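Local atomic coordinates of isomerase/lactonizing enzyme (Agrobacterium tumefaciens, PDB entry 1RVK), a protein that is of unknown function but, as a magnesium-binding member of the enolase superfamily, probably abstracts a proton alpha to a substrate carboxylate to start an isomerisation or lactonisation. Residues L132-I137 and F228-E233; C139-E142 and L147-P150; E151-F156 and H171-P176; A192-V197 and I201-D206; G222-G227 and N249-V254. All blocks are in the same frame, centred on the assembly; numbering follows the deposited sequence.

Interaction 1 of 5, residues L132-I137 and F228-E233; sequences LAYGSI and FDWIEE. With MG (magnesium ion), chain B.
The interior of the enolase-superfamily barrel, next to its magnesium site, is where Tyr134 and Trp230 meet. They come from barrel strands that are not neighbours, and the nearest CA pair across the segments, CA of Tyr134 and CA of Asp229, is 11.9 Å apart, so only side chains can bridge the gap. The rings make an offset edge-to-face pair: the edge of Trp230 is turned toward the face of Tyr134, with centroids 6.0 Å apart for the phenol ring and the six-membered ring of the indole, and planes at 85°. Tyr134 CE2 and Trp230 CH2 come closest, at 4.1 Å. Tyr134 OH takes its polar partner outside the pair, hydrogen bonding with Lys169 NZ.

At the other end of the indole, Trp230 NE1 donates to Glu232 OE1 at 3.1 Å, with an angle of 140° at the hydrogen. It uses the anti lone pair of that oxygen, which lies tilted from the ring plane. CG of Glu232 is anti to the backbone N (chi1 -176°) and the chain beyond is extended, which carries OE2 to 2.2 Å from the magnesium ion. OE1 is also salt-bridged to Lys169 NZ, so the carboxylate divides its work: one oxygen for the metal, the other for the hydrogen-bond and salt-bridge partners that probably fix its rotation.

Asp206 and Glu258 complete the protein ligands, and three waters fill the remaining positions. Between the strands of this contact lie strands 167-171 and 202-206; beyond them strand 130-137 pairs with strand 328-333 and strand 230-232 with strand 254-256.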
# COMPACT_ATOMS: atom_id res chain seq x y z
N LEU A 132 -13.03 -1.66 -8.42
CA LEU A 132 -12.09 -1.78 -9.53
C LEU A 132 -10.68 -1.71 -8.98
O LEU A 132 -10.40 -0.97 -8.04
CB LEU A 132 -12.29 -0.65 -10.53
CG LEU A 132 -13.56 -0.64 -11.38
CD1 LEU A 132 -13.61 0.65 -12.18
CD2 LEU A 132 -13.58 -1.84 -12.31
N ALA A 133 -9.78 -2.49 -9.57
CA ALA A 133 -8.39 -2.49 -9.16
C ALA A 133 -7.52 -2.19 -10.37
O ALA A 133 -7.89 -2.53 -11.50
CB ALA A 133 -8.02 -3.85 -8.58
N TYR A 134 -6.39 -1.52 -10.16
CA TYR A 134 -5.49 -1.28 -11.27
C TYR A 134 -4.30 -2.20 -11.06
O TYR A 134 -3.96 -2.53 -9.92
CB TYR A 134 -5.05 0.20 -11.36
CG TYR A 134 -4.26 0.80 -10.19
CD1 TYR A 134 -2.89 0.54 -10.03
CD2 TYR A 134 -4.87 1.68 -9.30
CE1 TYR A 134 -2.15 1.17 -9.02
CE2 TYR A 134 -4.14 2.30 -8.29
CZ TYR A 134 -2.79 2.05 -8.15
OH TYR A 134 -2.09 2.70 -7.16
N GLY A 135 -3.70 -2.65 -12.15
CA GLY A 135 -2.55 -3.53 -12.05
C GLY A 135 -1.34 -2.65 -11.83
O GLY A 135 -0.96 -1.89 -12.72
N SER A 136 -0.74 -2.74 -10.65
CA SER A 136 0.42 -1.93 -10.29
C SER A 136 1.70 -2.71 -10.63
O SER A 136 2.05 -3.67 -9.94
CB SER A 136 0.37 -1.60 -8.80
OG SER A 136 1.07 -0.41 -8.50
N ILE A 137 2.38 -2.28 -11.68
CA ILE A 137 3.60 -2.94 -12.15
C ILE A 137 4.86 -2.60 -11.36
O ILE A 137 5.12 -1.44 -11.04
CB ILE A 137 3.86 -2.60 -13.63
CG1 ILE A 137 2.62 -2.94 -14.47
CG2 ILE A 137 5.06 -3.38 -14.15
CD1 ILE A 137 2.71 -2.50 -15.92
N PHE A 228 -2.41 10.33 -19.64
CA PHE A 228 -2.33 9.59 -18.38
C PHE A 228 -3.22 10.23 -17.31
O PHE A 228 -3.39 11.45 -17.29
CB PHE A 228 -0.89 9.52 -17.87
CG PHE A 228 -0.11 8.34 -18.38
CD1 PHE A 228 0.61 7.54 -17.49
CD2 PHE A 228 -0.12 8.00 -19.73
CE1 PHE A 228 1.32 6.42 -17.95
CE2 PHE A 228 0.59 6.89 -20.19
CZ PHE A 228 1.31 6.09 -19.30
N ASP A 229 -3.77 9.40 -16.43
CA ASP A 229 -4.66 9.84 -15.36
C ASP A 229 -3.95 10.60 -14.24
O ASP A 229 -4.52 11.52 -13.66
CB ASP A 229 -5.39 8.64 -14.75
CG ASP A 229 -6.63 8.26 -15.54
OD1 ASP A 229 -6.71 8.60 -16.74
OD2 ASP A 229 -7.51 7.60 -14.94
N TRP A 230 -2.73 10.20 -13.92
CA TRP A 230 -2.00 10.90 -12.88
C TRP A 230 -0.51 10.58 -12.87
O TRP A 230 -0.07 9.58 -13.44
CB TRP A 230 -2.61 10.62 -11.48
CG TRP A 230 -2.26 9.30 -10.79
CD1 TRP A 230 -1.01 8.77 -10.58
CD2 TRP A 230 -3.18 8.41 -10.13
NE1 TRP A 230 -1.10 7.62 -9.83
CE2 TRP A 230 -2.42 7.38 -9.54
CE3 TRP A 230 -4.57 8.39 -9.98
CZ2 TRP A 230 -3.00 6.34 -8.80
CZ3 TRP A 230 -5.16 7.35 -9.24
CH2 TRP A 230 -4.37 6.34 -8.67
N ILE A 231 0.25 11.47 -12.26
CA ILE A 231 1.68 11.31 -12.12
C ILE A 231 1.84 11.20 -10.61
O ILE A 231 1.29 12.00 -9.85
CB ILE A 231 2.46 12.53 -12.70
CG1 ILE A 231 3.96 12.31 -12.53
CG2 ILE A 231 1.99 13.82 -12.04
CD1 ILE A 231 4.82 13.39 -13.17
N GLU A 232 2.56 10.18 -10.17
CA GLU A 232 2.73 9.91 -8.75
C GLU A 232 4.15 10.03 -8.21
O GLU A 232 5.09 9.44 -8.75
CB GLU A 232 2.20 8.50 -8.47
CG GLU A 232 2.19 8.05 -7.02
CD GLU A 232 1.58 6.67 -6.88
OE1 GLU A 232 0.66 6.34 -7.67
OE2 GLU A 232 2.00 5.92 -5.99
N GLU A 233 4.30 10.81 -7.13
CA GLU A 233 5.57 11.02 -6.44
C GLU A 233 6.80 11.09 -7.35
O GLU A 233 7.71 10.27 -7.25
CB GLU A 233 5.75 9.90 -5.40
CG GLU A 233 6.89 10.13 -4.40
CD GLU A 233 6.88 9.14 -3.24
OE1 GLU A 233 7.72 9.29 -2.33
OE2 GLU A 233 6.04 8.21 -3.23
MG MG B . 3.76 4.97 -5.16
O HOH W 1 4.99 6.83 -5.02
O HOH W 2 5.38 3.75 -4.10
O HOH W 3 2.80 2.95 -5.64

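Interaction 2 of 5, residues C139-E142 and L147-P150; sequences CGDE and LATP
Asp141 reaches over to Leu147 and ties the two arms of a loop together. At its CB the chain turns so that CG sits between the backbone N and the carbonyl carbon (chi1 50°), folding the carboxylate back against Leu147; CG itself is 3.7 Å from Leu147 N. OD1 accepts the hydrogen bond from Leu147 N at 3.0 Å, met on its syn side and somewhat out of the carboxylate plane, and it also takes the N-H of Leu143, closing an Asx turn. OD2 lies 3.8 Å from Leu147 CB, while its polar partner is His334 NE2.

The backbone answers in the other direction: Asp141 N donates to Leu147 O at 3.0 Å, nearly straight at 167°. Further along, Ala148 CA brings its hydrogen to Asp141 O, 3.3 Å away, and water 4 donates to both Asp141 O and Ala148 O. The loop joins strand 130-137 to helix 150-163, whose N-cap is Thr149. Trp173 NE1 makes weak hydrogen bonds to Asp141 O and Leu147 O.

With two peptide N-H groups on OD1 and an imidazole nitrogen on OD2, the buried carboxylate is surrounded by partners that would probably stabilise its negative charge.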
# COMPACT_ATOMS: atom_id res chain seq x y z
N CYS A 139 8.79 -1.96 -10.20
CA CYS A 139 9.80 -1.05 -10.73
C CYS A 139 10.55 -1.77 -11.85
O CYS A 139 10.61 -2.99 -11.87
CB CYS A 139 10.80 -0.67 -9.63
SG CYS A 139 10.12 0.34 -8.31
N GLY A 140 11.12 -1.00 -12.76
CA GLY A 140 11.85 -1.59 -13.86
C GLY A 140 13.09 -2.35 -13.43
O GLY A 140 13.62 -2.14 -12.34
N ASP A 141 13.56 -3.24 -14.30
CA ASP A 141 14.75 -4.02 -14.01
C ASP A 141 15.64 -4.16 -15.24
O ASP A 141 15.50 -3.40 -16.20
CB ASP A 141 14.36 -5.42 -13.49
CG ASP A 141 13.35 -6.12 -14.38
OD1 ASP A 141 13.58 -6.19 -15.60
OD2 ASP A 141 12.33 -6.61 -13.85
N GLU A 142 16.56 -5.11 -15.20
CA GLU A 142 17.45 -5.35 -16.32
C GLU A 142 17.37 -6.82 -16.72
O GLU A 142 18.33 -7.40 -17.25
CB GLU A 142 18.88 -4.95 -15.94
CG GLU A 142 19.03 -3.45 -15.71
CD GLU A 142 20.42 -3.05 -15.26
OE1 GLU A 142 20.76 -3.27 -14.08
OE2 GLU A 142 21.18 -2.51 -16.10
N LEU A 147 11.15 -6.44 -17.34
CA LEU A 147 10.79 -5.03 -17.44
C LEU A 147 12.08 -4.27 -17.73
O LEU A 147 12.39 -3.26 -17.09
CB LEU A 147 10.14 -4.54 -16.14
CG LEU A 147 8.79 -5.18 -15.82
CD1 LEU A 147 8.31 -4.73 -14.44
CD2 LEU A 147 7.77 -4.80 -16.88
N ALA A 148 12.83 -4.76 -18.71
CA ALA A 148 14.11 -4.16 -19.07
C ALA A 148 14.02 -3.06 -20.12
O ALA A 148 14.86 -2.17 -20.17
CB ALA A 148 15.07 -5.24 -19.55
N THR A 149 13.00 -3.13 -20.97
CA THR A 149 12.84 -2.16 -22.04
C THR A 149 11.44 -1.56 -22.09
O THR A 149 10.51 -2.08 -21.48
CB THR A 149 13.09 -2.81 -23.40
OG1 THR A 149 12.00 -3.68 -23.71
CG2 THR A 149 14.38 -3.64 -23.37
N PRO A 150 11.28 -0.46 -22.84
CA PRO A 150 9.96 0.17 -22.95
C PRO A 150 8.98 -0.85 -23.53
O PRO A 150 7.82 -0.93 -23.12
CB PRO A 150 10.22 1.34 -23.90
CG PRO A 150 11.60 1.76 -23.52
CD PRO A 150 12.32 0.42 -23.41
O HOH W 4 17.01 -2.14 -18.31

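Interaction 3 of 5, residues E151-F156 and H171-P176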
# COMPACT_ATOMS: atom_id res chain seq x y z
N GLU A 151 9.45 -1.63 -24.50
CA GLU A 151 8.63 -2.65 -25.13
C GLU A 151 8.14 -3.70 -24.13
O GLU A 151 7.02 -4.19 -24.24
CB GLU A 151 9.41 -3.32 -26.27
CG GLU A 151 9.63 -2.41 -27.48
CD GLU A 151 10.66 -1.31 -27.25
OE1 GLU A 151 10.69 -0.35 -28.06
OE2 GLU A 151 11.45 -1.39 -26.29
N ASP A 152 8.99 -4.05 -23.16
CA ASP A 152 8.60 -5.05 -22.16
C ASP A 152 7.39 -4.57 -21.35
O ASP A 152 6.56 -5.38 -20.95
CB ASP A 152 9.76 -5.33 -21.19
CG ASP A 152 10.88 -6.13 -21.83
OD1 ASP A 152 10.61 -6.86 -22.80
OD2 ASP A 152 12.02 -6.04 -21.34
N TYR A 153 7.31 -3.27 -21.10
CA TYR A 153 6.18 -2.75 -20.35
C TYR A 153 4.92 -2.83 -21.20
O TYR A 153 3.84 -3.15 -20.70
CB TYR A 153 6.42 -1.29 -19.94
CG TYR A 153 7.19 -1.14 -18.65
CD1 TYR A 153 8.58 -1.16 -18.64
CD2 TYR A 153 6.52 -0.99 -17.43
CE1 TYR A 153 9.30 -1.02 -17.44
CE2 TYR A 153 7.22 -0.85 -16.24
CZ TYR A 153 8.60 -0.86 -16.24
OH TYR A 153 9.29 -0.71 -15.06
N GLY A 154 5.07 -2.54 -22.49
CA GLY A 154 3.94 -2.60 -23.39
C GLY A 154 3.37 -4.00 -23.47
O GLY A 154 2.16 -4.19 -23.47
N ARG A 155 4.25 -4.99 -23.55
CA ARG A 155 3.83 -6.38 -23.65
C ARG A 155 3.15 -6.84 -22.37
O ARG A 155 2.15 -7.56 -22.42
CB ARG A 155 5.04 -7.27 -23.96
CG ARG A 155 5.63 -7.06 -25.35
CD ARG A 155 4.68 -7.55 -26.44
NE ARG A 155 5.22 -7.31 -27.78
CZ ARG A 155 4.73 -7.84 -28.89
NH1 ARG A 155 3.68 -8.65 -28.85
NH2 ARG A 155 5.28 -7.55 -30.06
N PHE A 156 3.69 -6.45 -21.23
CA PHE A 156 3.07 -6.86 -19.97
C PHE A 156 1.70 -6.21 -19.84
O PHE A 156 0.75 -6.83 -19.35
CB PHE A 156 3.97 -6.49 -18.79
CG PHE A 156 3.51 -7.06 -17.48
CD1 PHE A 156 3.04 -8.37 -17.40
CD2 PHE A 156 3.57 -6.30 -16.32
CE1 PHE A 156 2.64 -8.92 -16.18
CE2 PHE A 156 3.17 -6.84 -15.09
CZ PHE A 156 2.71 -8.15 -15.03
N HIS A 171 5.62 1.57 -12.66
CA HIS A 171 6.64 2.05 -11.73
C HIS A 171 7.81 1.88 -12.69
O HIS A 171 8.06 0.77 -13.16
CB HIS A 171 6.84 1.13 -10.52
CG HIS A 171 5.81 1.30 -9.44
ND1 HIS A 171 4.60 0.64 -9.46
CD2 HIS A 171 5.81 2.05 -8.31
CE1 HIS A 171 3.90 0.97 -8.39
NE2 HIS A 171 4.61 1.83 -7.68
N THR A 172 8.51 2.96 -13.02
CA THR A 172 9.61 2.85 -13.97
C THR A 172 10.98 2.55 -13.34
O THR A 172 11.05 2.18 -12.17
CB THR A 172 9.67 4.09 -14.89
OG1 THR A 172 9.42 5.28 -14.12
CG2 THR A 172 8.60 3.97 -15.97
N TRP A 173 12.04 2.70 -14.11
CA TRP A 173 13.40 2.39 -13.64
C TRP A 173 13.99 3.32 -12.60
O TRP A 173 13.94 4.55 -12.72
CB TRP A 173 14.35 2.31 -14.84
CG TRP A 173 13.96 1.26 -15.83
CD1 TRP A 173 14.30 -0.06 -15.81
CD2 TRP A 173 13.15 1.45 -17.00
NE1 TRP A 173 13.75 -0.71 -16.90
CE2 TRP A 173 13.04 0.19 -17.64
CE3 TRP A 173 12.50 2.56 -17.56
CZ2 TRP A 173 12.31 0.02 -18.82
CZ3 TRP A 173 11.77 2.38 -18.74
CH2 TRP A 173 11.68 1.12 -19.35
N MSE A 174 14.59 2.72 -11.57
CA MSE A 174 15.21 3.47 -10.49
C MSE A 174 16.51 2.80 -10.04
O MSE A 174 16.67 1.59 -10.16
CB MSE A 174 14.25 3.52 -9.29
CG MSE A 174 12.87 4.06 -9.63
SE MSE A 174 11.72 4.13 -8.08
CE MSE A 174 10.01 4.11 -8.98
N PRO A 175 17.47 3.59 -9.54
CA PRO A 175 18.71 2.94 -9.10
C PRO A 175 18.35 1.95 -7.99
O PRO A 175 17.33 2.11 -7.32
CB PRO A 175 19.57 4.11 -8.62
CG PRO A 175 18.57 5.16 -8.25
CD PRO A 175 17.53 5.05 -9.34
N PRO A 176 19.19 0.93 -7.75
CA PRO A 176 20.46 0.62 -8.40
C PRO A 176 20.49 0.16 -9.87
O PRO A 176 21.50 -0.39 -10.31
CB PRO A 176 21.07 -0.42 -7.46
CG PRO A 176 19.88 -1.15 -6.97
CD PRO A 176 18.91 -0.03 -6.67
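Tyr153 CG stands anti to its own carbonyl carbon (chi1 -86°), which sends the phenol off helix 150-163 toward the loop after strand 167-171; Trp173 takes the same kind of first torsion and turns a face of its indole to the edge of the phenol. The two belong to a beta-alpha-beta crossover of the barrel, strand 130-137, helix 150-163 and strand 167-171, and the contact joins the first turns of the helix to the chain just leaving the second strand.

The rings pack edge-to-face. The edge of Tyr153 is directed at the face of Trp173, with planes at 74° and 5.1 Å between the centroids of the phenol and the six-membered ring of the indole. Tyr153 CE1 does most of the touching: it comes to 3.5 Å from Trp173 CZ2, over the rim of the indole and not its centre. Tyr153 CD1 follows at 3.9 Å from Trp173 CH2. The side chains run past each other in opposite directions, and Trp173 also meets the ring of Trp179.

At the far end of the phenol the hydroxyl is spent on the backbone. Its bond holds the His171 carbonyl on the helix side of the strand end, while the imidazole of the same residue, on the other side, comes to about 4 Å from the magnesium ion at its nearest atom. ND1 bonds to Ile137 O. Val193 of helix 183-197 touches the tyrosine as well.

Thr172 CA sits 3.7 Å from Tyr153 OH, and the hydroxyl donates to His171 O at 2.7 Å, lying in the carbonyl plane with a C=O...O angle of 149°.

Interaction 4 of 5, residues A192-V197 and I201-D206; sequences AVREAV and IRLMID. With MG (magnesium ion), chain B.
One face of the Arg194 guanidinium is covered by Leu203, whose CD1 sits over its centre, 3.5 Å from Arg194 CZ. The edges are given to hydrogen bonds. NH1 of Arg194 donates to Ile201 O at 3.0 Å with an angle of 157°, close to the guanidinium plane and in the carbonyl plane, and also bonds to Gly198 O. NE goes to Leu226 O. Water 5, in plane at the edge, accepts from NH2 and from Leu203 N, the latter 2.9 Å away from the water oxygen. A side chain bent at both chi2 and chi3 curls the guanidinium back over Leu203.

The rest of the contact is plain aliphatic packing. Leu203 CD2 meets Val193 CG1 at 3.7 Å, while its other methyl, CD1, faces Val197 CG2 tip to tip at 4.1 Å. That same CG2 lies 3.8 Å from Ile201 CB, where the valine and isoleucine cross at about a right angle.

Asp206, on the same strand but taking no part in this packing, binds the magnesium ion through OD1 at 2.1 Å; its OD2 accepts a hydrogen bond from water 1, itself a metal ligand.

Helix 183-197 and strand 202-206 are consecutive parts of a beta-alpha-beta unit that starts with strand 167-171. Their short segments run almost antiparallel, at 167° with 9.9 Å between axes. Helix 150-163 flanks Val193 and Val197 on the outside of the barrel, and strands 167-171 and 230-232 border strand 202-206.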
# COMPACT_ATOMS: atom_id res chain seq x y z
N ALA A 192 4.89 3.31 -24.95
CA ALA A 192 4.75 1.93 -25.39
C ALA A 192 3.48 1.31 -24.82
O ALA A 192 2.76 0.59 -25.52
CB ALA A 192 5.97 1.12 -24.96
N VAL A 193 3.20 1.58 -23.55
CA VAL A 193 2.00 1.04 -22.92
C VAL A 193 0.73 1.64 -23.53
O VAL A 193 -0.22 0.92 -23.82
CB VAL A 193 2.00 1.28 -21.40
CG1 VAL A 193 0.65 0.88 -20.81
CG2 VAL A 193 3.11 0.45 -20.75
N ARG A 194 0.73 2.95 -23.73
CA ARG A 194 -0.44 3.61 -24.31
C ARG A 194 -0.71 3.04 -25.70
O ARG A 194 -1.85 2.78 -26.07
CB ARG A 194 -0.22 5.13 -24.40
CG ARG A 194 -1.30 5.86 -25.20
CD ARG A 194 -2.69 5.61 -24.62
NE ARG A 194 -2.93 6.41 -23.43
CZ ARG A 194 -3.85 6.13 -22.50
NH1 ARG A 194 -4.61 5.05 -22.62
NH2 ARG A 194 -3.99 6.93 -21.46
N GLU A 195 0.35 2.85 -26.48
CA GLU A 195 0.21 2.32 -27.83
C GLU A 195 -0.36 0.90 -27.81
O GLU A 195 -1.17 0.54 -28.67
CB GLU A 195 1.58 2.30 -28.52
CG GLU A 195 1.54 1.75 -29.94
CD GLU A 195 0.81 2.67 -30.91
OE1 GLU A 195 -0.36 3.00 -30.65
OE2 GLU A 195 1.42 3.06 -31.93
N ALA A 196 0.04 0.12 -26.82
CA ALA A 196 -0.41 -1.27 -26.70
C ALA A 196 -1.84 -1.48 -26.20
O ALA A 196 -2.52 -2.40 -26.63
CB ALA A 196 0.56 -2.05 -25.83
N VAL A 197 -2.30 -0.62 -25.29
CA VAL A 197 -3.63 -0.79 -24.72
C VAL A 197 -4.73 0.09 -25.30
O VAL A 197 -5.91 -0.18 -25.09
CB VAL A 197 -3.60 -0.59 -23.19
CG1 VAL A 197 -2.59 -1.53 -22.57
CG2 VAL A 197 -3.26 0.85 -22.86
N ILE A 201 -8.05 2.43 -21.76
CA ILE A 201 -7.53 1.87 -20.52
C ILE A 201 -6.90 3.04 -19.75
O ILE A 201 -6.17 3.84 -20.32
CB ILE A 201 -6.47 0.79 -20.80
CG1 ILE A 201 -7.11 -0.39 -21.54
CG2 ILE A 201 -5.83 0.31 -19.50
CD1 ILE A 201 -8.22 -1.09 -20.76
N ARG A 202 -7.20 3.14 -18.46
CA ARG A 202 -6.64 4.23 -17.65
C ARG A 202 -5.19 3.92 -17.30
O ARG A 202 -4.86 2.80 -16.88
CB ARG A 202 -7.49 4.45 -16.40
CG ARG A 202 -8.83 5.13 -16.70
CD ARG A 202 -9.75 5.17 -15.49
NE ARG A 202 -11.02 5.84 -15.80
CZ ARG A 202 -11.17 7.16 -15.84
NH1 ARG A 202 -10.15 7.96 -15.59
NH2 ARG A 202 -12.36 7.68 -16.12
N LEU A 203 -4.32 4.91 -17.47
CA LEU A 203 -2.89 4.73 -17.22
C LEU A 203 -2.31 5.74 -16.25
O LEU A 203 -2.67 6.92 -16.26
CB LEU A 203 -2.11 4.82 -18.54
CG LEU A 203 -2.46 3.78 -19.60
CD1 LEU A 203 -1.63 4.02 -20.86
CD2 LEU A 203 -2.19 2.39 -19.04
N MSE A 204 -1.38 5.27 -15.42
CA MSE A 204 -0.72 6.13 -14.46
C MSE A 204 0.75 5.78 -14.33
O MSE A 204 1.17 4.68 -14.72
CB MSE A 204 -1.44 6.03 -13.12
CG MSE A 204 -2.87 6.54 -13.22
SE MSE A 204 -4.12 5.11 -13.46
CE MSE A 204 -3.97 4.77 -11.60
N ILE A 205 1.53 6.71 -13.80
CA ILE A 205 2.96 6.50 -13.66
C ILE A 205 3.48 6.95 -12.31
O ILE A 205 3.15 8.04 -11.83
CB ILE A 205 3.75 7.25 -14.78
CG1 ILE A 205 5.26 7.18 -14.52
CG2 ILE A 205 3.30 8.70 -14.86
CD1 ILE A 205 5.86 5.83 -14.77
N ASP A 206 4.29 6.09 -11.70
CA ASP A 206 4.92 6.34 -10.41
C ASP A 206 6.40 6.16 -10.72
O ASP A 206 6.95 5.06 -10.60
CB ASP A 206 4.43 5.31 -9.40
CG ASP A 206 4.92 5.59 -7.99
OD1 ASP A 206 4.54 4.81 -7.10
OD2 ASP A 206 5.67 6.55 -7.76
MG MG B . 3.76 4.97 -5.16
O HOH W 5 -5.52 7.33 -18.65
O HOH W 6 -7.22 6.84 -20.56
O HOH W 1 4.99 6.83 -5.02
O HOH W 2 5.38 3.75 -4.10
O HOH W 3 2.80 2.95 -5.64

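Interaction 5 of 5, residues G222-G227 and N249-V254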
# COMPACT_ATOMS: atom_id res chain seq x y z
N GLY A 222 5.69 15.34 -20.93
CA GLY A 222 5.65 14.26 -21.90
C GLY A 222 4.42 13.40 -21.72
O GLY A 222 3.90 12.82 -22.67
N LEU A 223 3.94 13.31 -20.48
CA LEU A 223 2.75 12.51 -20.17
C LEU A 223 1.48 13.10 -20.77
O LEU A 223 0.53 12.39 -21.06
CB LEU A 223 2.59 12.38 -18.65
CG LEU A 223 3.36 11.29 -17.91
CD1 LEU A 223 4.76 11.15 -18.45
CD2 LEU A 223 3.38 11.62 -16.43
N GLU A 224 1.48 14.42 -20.95
CA GLU A 224 0.33 15.13 -21.50
C GLU A 224 -0.21 14.52 -22.79
O GLU A 224 -1.40 14.25 -22.91
CB GLU A 224 0.67 16.60 -21.73
CG GLU A 224 -0.12 17.57 -20.87
CD GLU A 224 -1.61 17.56 -21.18
OE1 GLU A 224 -2.23 16.48 -21.11
OE2 GLU A 224 -2.16 18.64 -21.50
N LYS A 225 0.67 14.31 -23.76
CA LYS A 225 0.26 13.75 -25.04
C LYS A 225 -0.19 12.29 -24.97
O LYS A 225 -0.76 11.77 -25.93
CB LYS A 225 1.38 13.89 -26.08
CG LYS A 225 2.76 13.50 -25.58
CD LYS A 225 3.45 14.64 -24.84
CE LYS A 225 3.79 15.78 -25.79
NZ LYS A 225 4.56 16.87 -25.12
N LEU A 226 0.06 11.64 -23.84
CA LEU A 226 -0.33 10.24 -23.67
C LEU A 226 -1.64 10.04 -22.90
O LEU A 226 -2.11 8.92 -22.74
CB LEU A 226 0.78 9.45 -22.98
CG LEU A 226 2.08 9.23 -23.77
CD1 LEU A 226 1.77 8.56 -25.09
CD2 LEU A 226 2.77 10.56 -24.01
N GLY A 227 -2.21 11.14 -22.42
CA GLY A 227 -3.47 11.06 -21.70
C GLY A 227 -3.48 10.25 -20.42
O GLY A 227 -4.46 9.56 -20.13
N ASN A 249 2.30 23.85 -12.68
CA ASN A 249 2.90 23.82 -14.01
C ASN A 249 2.51 22.64 -14.90
O ASN A 249 2.87 22.61 -16.07
CB ASN A 249 4.43 23.88 -13.91
CG ASN A 249 4.93 25.27 -13.53
OD1 ASN A 249 4.93 25.64 -12.35
ND2 ASN A 249 5.33 26.04 -14.53
N LEU A 250 1.79 21.67 -14.35
CA LEU A 250 1.37 20.51 -15.14
C LEU A 250 -0.13 20.45 -15.32
O LEU A 250 -0.88 20.93 -14.47
CB LEU A 250 1.81 19.20 -14.47
CG LEU A 250 3.29 18.83 -14.39
CD1 LEU A 250 3.42 17.41 -13.86
CD2 LEU A 250 3.93 18.93 -15.77
N ASP A 251 -0.58 19.87 -16.42
CA ASP A 251 -2.00 19.72 -16.67
C ASP A 251 -2.45 18.39 -16.05
O ASP A 251 -3.54 18.29 -15.49
CB ASP A 251 -2.29 19.71 -18.18
CG ASP A 251 -2.32 21.10 -18.78
OD1 ASP A 251 -2.44 21.22 -20.02
OD2 ASP A 251 -2.22 22.09 -18.01
N ILE A 252 -1.60 17.38 -16.15
CA ILE A 252 -1.91 16.06 -15.60
C ILE A 252 -2.01 16.12 -14.08
O ILE A 252 -1.22 16.78 -13.41
CB ILE A 252 -0.83 15.01 -16.00
CG1 ILE A 252 -1.22 13.63 -15.46
CG2 ILE A 252 0.54 15.41 -15.45
CD1 ILE A 252 -0.33 12.49 -15.97
N PRO A 253 -3.02 15.44 -13.51
CA PRO A 253 -3.19 15.44 -12.05
C PRO A 253 -1.99 14.86 -11.31
O PRO A 253 -1.40 13.86 -11.74
CB PRO A 253 -4.45 14.60 -11.85
CG PRO A 253 -5.24 14.89 -13.10
CD PRO A 253 -4.17 14.81 -14.17
N VAL A 254 -1.64 15.50 -10.20
CA VAL A 254 -0.55 15.05 -9.35
C VAL A 254 -1.20 14.43 -8.13
O VAL A 254 -2.07 15.04 -7.51
CB VAL A 254 0.33 16.24 -8.89
CG1 VAL A 254 1.33 15.78 -7.84
CG2 VAL A 254 1.06 16.83 -10.09
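Leu223 and Ile252 form the buried half of this contact, Glu224 and Asp251 the exposed half. Ile252 CD1 reaches Leu223 CD2 at 3.8 Å and Leu223 CB at 4.0 Å, the extended isoleucine (CG1 anti to the backbone N, chi1 -177°) putting its terminal methyl against the leucine. At the surface, Glu224 OE2 comes to 3.0 Å from Asp251 OD1, two acceptors with no hydrogen bond assigned between them, their carboxylate planes 72° apart. OE2 also lies 3.5 Å from Asp251 CB.

Around this first shell, both hydrophobic residues rest on Ile231 of strand 230-232, so the pair fills the layer between the sheet and the ends of two barrel helices. The chain leaves helix 213-224 through a Schellman motif, with positive phi at Gly227; Gly227 N bonds to Glu224 O at 3.3 Å, which also closes a type I turn from Glu224 to Gly227. The partner chain comes out of helix 240-249 and is steered into strand 254-256, with Pro253 bonded to Ile231 through the backbone and Val254 N to Asp277 OD2.

Two carboxylates this near each other would repel if both were charged, and the carboxyl-terminal end of the helix, with its partial negative charge, would probably add to the cost; a proton shared between them, or screening by solvent, may ease this.

Overall arrangement
All five contacts lie in the barrel domain, and its curled sheet connects them. Interaction 1 spans the longest chain interval, and interactions 2, 3 and 4 fall one after another inside it; interaction 5 crosses it, starting before its second segment and ending after. Interactions 2 and 3 are practically one site, centres 3 Å apart, on the start of helix 150-163 and the loops beside it. Interactions 1 and 4, with centres 9 Å apart, share the magnesium ion and neighbouring strands 202-206 and 230-232. Interaction 5, about 22 Å from interaction 2 between centres, lies at the outer helix ends. Successive beta-alpha units thus place the metal ligands at the strand ends.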